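Local coordinates for protein putative cyclohexadienyl dehydrogenase and ADH prephenate dehydrogenase (Rhizobium meliloti, PDB 4WJI) that probably catalyses the oxidative decarboxylation of prephenate to 4-hydroxyphenylpyruvate in tyrosine biosynthesis, and binds NADP and tyrosine, at residues V34-R37 / T41-R44. Numbering follows the deposited sequence.
Sequences VTTR and TLKR. With NAP (NADP nicotinamide-adenine-dinucleotide phosphate), chain B.
T41, in the first turn of helix 39-48, meets T36 through carbon, its CB lying 3.7 Å from T36 CG2, while both threonines turn their hydroxyls to the 2'-phosphate of NADP. T41 OG1 donates to phosphate oxygen O1X (2.8 Å) and also hydrogen-bonds S38. T36 uses OG1 twice, accepting from ribose O3B at 2.7 Å and donating to O2X. With OG1 anti to the backbone N (chi1 -168°), the T36 methyl is left facing the helix, where CG2 comes within 3.4 Å of L42 N. The third phosphate oxygen, O3X, lies at the in-plane edge of the R37 guanidinium and takes a nearly straight bond from NE (2.8 Å, 172°); adenine N7A sits 3.3 Å above one face of the same group, so R37 touches phosphate and base together. Next along the helix, L42 adds the apolar half of the contact: CB packs on T36 CG2, and CD1 reaches V34 CG1 at 4.0 Å, with Y54 of strand 53-55 touching both V34 and L42. The arrangement is the strand-loop-helix step of a Rossmann beta-alpha-beta unit, its loop and helix start forming the 2'-phosphate pocket characteristic of NADP-binding dehydrogenases.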
loop_
_atom_site.group_PDB
_atom_site.type_symbol
_atom_site.label_atom_id
_atom_site.label_comp_id
_atom_site.label_asym_id
_atom_site.label_seq_id
_atom_site.Cartn_x
_atom_site.Cartn_y
_atom_site.Cartn_z
ATOM N N VAL A 34 6.956 33.929 -0.303
ATOM C CA VAL A 34 5.889 32.946 -0.049
ATOM C C VAL A 34 4.538 33.632 -0.096
ATOM O O VAL A 34 4.323 34.694 0.562
ATOM C CB VAL A 34 6.069 32.291 1.326
ATOM C CG1 VAL A 34 4.874 31.445 1.725
ATOM C CG2 VAL A 34 7.319 31.421 1.307
ATOM N N THR A 35 3.629 33.008 -0.838
ATOM C CA THR A 35 2.241 33.422 -0.823
ATOM C C THR A 35 1.338 32.212 -0.756
ATOM O O THR A 35 1.689 31.131 -1.255
ATOM C CB THR A 35 1.883 34.326 -2.004
ATOM O OG1 THR A 35 0.600 34.931 -1.834
ATOM C CG2 THR A 35 1.952 33.621 -3.292
ATOM N N THR A 36 0.187 32.396 -0.121
ATOM C CA THR A 36 -0.849 31.382 -0.058
ATOM C C THR A 36 -2.165 32.123 0.166
ATOM O O THR A 36 -2.143 33.308 0.587
ATOM C CB THR A 36 -0.545 30.389 1.094
ATOM O OG1 THR A 36 -1.392 29.229 1.012
ATOM C CG2 THR A 36 -0.633 31.013 2.495
ATOM N N ARG A 37 -3.293 31.451 -0.064
ATOM C CA ARG A 37 -4.520 32.231 -0.047
ATOM C C ARG A 37 -4.963 32.620 1.353
ATOM O O ARG A 37 -5.474 33.714 1.527
ATOM C CB ARG A 37 -5.652 31.602 -0.799
ATOM C CG ARG A 37 -5.946 30.225 -0.380
ATOM C CD ARG A 37 -7.322 29.811 -0.869
ATOM N NE ARG A 37 -7.555 28.499 -0.305
ATOM C CZ ARG A 37 -8.601 27.741 -0.551
ATOM N NH1 ARG A 37 -9.515 28.129 -1.433
ATOM N NH2 ARG A 37 -8.698 26.570 0.059
ATOM N N THR A 41 -2.571 29.892 6.903
ATOM C CA THR A 41 -1.441 29.161 6.337
ATOM C C THR A 41 -0.242 30.061 6.181
ATOM O O THR A 41 0.881 29.643 6.401
ATOM C CB THR A 41 -1.835 28.512 4.991
ATOM O OG1 THR A 41 -2.960 27.661 5.221
ATOM C CG2 THR A 41 -0.757 27.670 4.409
ATOM N N LEU A 42 -0.472 31.314 5.830
ATOM C CA LEU A 42 0.668 32.229 5.682
ATOM C C LEU A 42 1.388 32.449 7.022
ATOM O O LEU A 42 2.624 32.501 7.050
ATOM C CB LEU A 42 0.236 33.562 5.044
ATOM C CG LEU A 42 1.344 34.486 4.559
ATOM C CD1 LEU A 42 2.063 33.850 3.367
ATOM C CD2 LEU A 42 0.801 35.867 4.231
ATOM N N LYS A 43 0.615 32.571 8.104
ATOM C CA LYS A 43 1.189 32.717 9.423
ATOM C C LYS A 43 2.026 31.501 9.812
ATOM O O LYS A 43 3.097 31.640 10.393
ATOM C CB LYS A 43 0.099 32.947 10.475
ATOM C CG LYS A 43 0.655 33.062 11.915
ATOM C CD LYS A 43 -0.443 33.282 12.955
ATOM N N ARG A 44 1.514 30.309 9.520
ATOM C CA ARG A 44 2.264 29.109 9.796
ATOM C C ARG A 44 3.558 29.107 9.025
ATOM O O ARG A 44 4.605 28.738 9.565
ATOM C CB ARG A 44 1.440 27.866 9.494
ATOM C CG ARG A 44 2.011 26.622 10.114
ATOM C CD ARG A 44 1.874 26.551 11.631
ATOM N NE ARG A 44 2.922 25.691 12.150
ATOM C CZ ARG A 44 3.892 26.079 12.970
ATOM N NH1 ARG A 44 3.928 27.314 13.472
ATOM N NH2 ARG A 44 4.788 25.178 13.361
HETATM P PA NAP B . -1.595 20.950 0.133
HETATM O O1A NAP B . -0.575 20.492 1.103
HETATM O O2A NAP B . -3.053 20.776 0.392
HETATM O O5B NAP B . -1.353 22.516 -0.124
HETATM C C5B NAP B . -2.307 23.275 -0.856
HETATM C C4B NAP B . -1.836 24.706 -1.107
HETATM O O4B NAP B . -2.692 25.287 -2.085
HETATM C C3B NAP B . -1.972 25.595 0.116
HETATM O O3B NAP B . -1.061 26.680 0.058
HETATM C C2B NAP B . -3.354 26.173 -0.038
HETATM O O2B NAP B . -3.474 27.430 0.568
HETATM C C1B NAP B . -3.437 26.356 -1.529
HETATM N N9A NAP B . -4.793 26.392 -2.141
HETATM C C8A NAP B . -5.776 25.517 -1.996
HETATM N N7A NAP B . -6.837 25.785 -2.712
HETATM C C5A NAP B . -6.523 26.935 -3.372
HETATM C C6A NAP B . -7.235 27.741 -4.282
HETATM N N6A NAP B . -8.488 27.425 -4.662
HETATM N N1A NAP B . -6.614 28.798 -4.764
HETATM C C2A NAP B . -5.380 29.073 -4.379
HETATM N N3A NAP B . -4.639 28.391 -3.525
HETATM C C4A NAP B . -5.248 27.321 -3.031
HETATM O O3 NAP B . -1.284 20.370 -1.328
HETATM P PN NAP B . 0.012 19.729 -2.007
HETATM O O1N NAP B . 0.009 18.340 -1.607
HETATM O O2N NAP B . 1.194 20.556 -1.769
HETATM O O5D NAP B . -0.403 19.750 -3.566
HETATM C C5D NAP B . -0.186 20.868 -4.389
HETATM C C4D NAP B . -0.079 20.395 -5.837
HETATM O O4D NAP B . 0.934 19.413 -5.909
HETATM C C3D NAP B . -1.322 19.734 -6.351
HETATM O O3D NAP B . -1.560 20.135 -7.690
HETATM C C2D NAP B . -1.029 18.254 -6.279
HETATM O O2D NAP B . -1.756 17.567 -7.265
HETATM C C1D NAP B . 0.466 18.278 -6.597
HETATM N N1N NAP B . 1.255 17.170 -6.037
HETATM C C2N NAP B . 0.941 16.635 -4.854
HETATM C C3N NAP B . 1.673 15.598 -4.329
HETATM C C7N NAP B . 1.356 14.929 -3.012
HETATM O O7N NAP B . 1.815 13.841 -2.788
HETATM N N7N NAP B . 0.589 15.578 -2.164
HETATM C C4N NAP B . 2.745 15.137 -5.048
HETATM C C5N NAP B . 3.054 15.726 -6.246
HETATM C C6N NAP B . 2.280 16.733 -6.757
HETATM P P2B NAP B . -4.284 27.630 1.944
HETATM O O1X NAP B . -3.840 26.542 2.863
HETATM O O2X NAP B . -3.859 28.998 2.394
HETATM O O3X NAP B . -5.773 27.524 1.672
#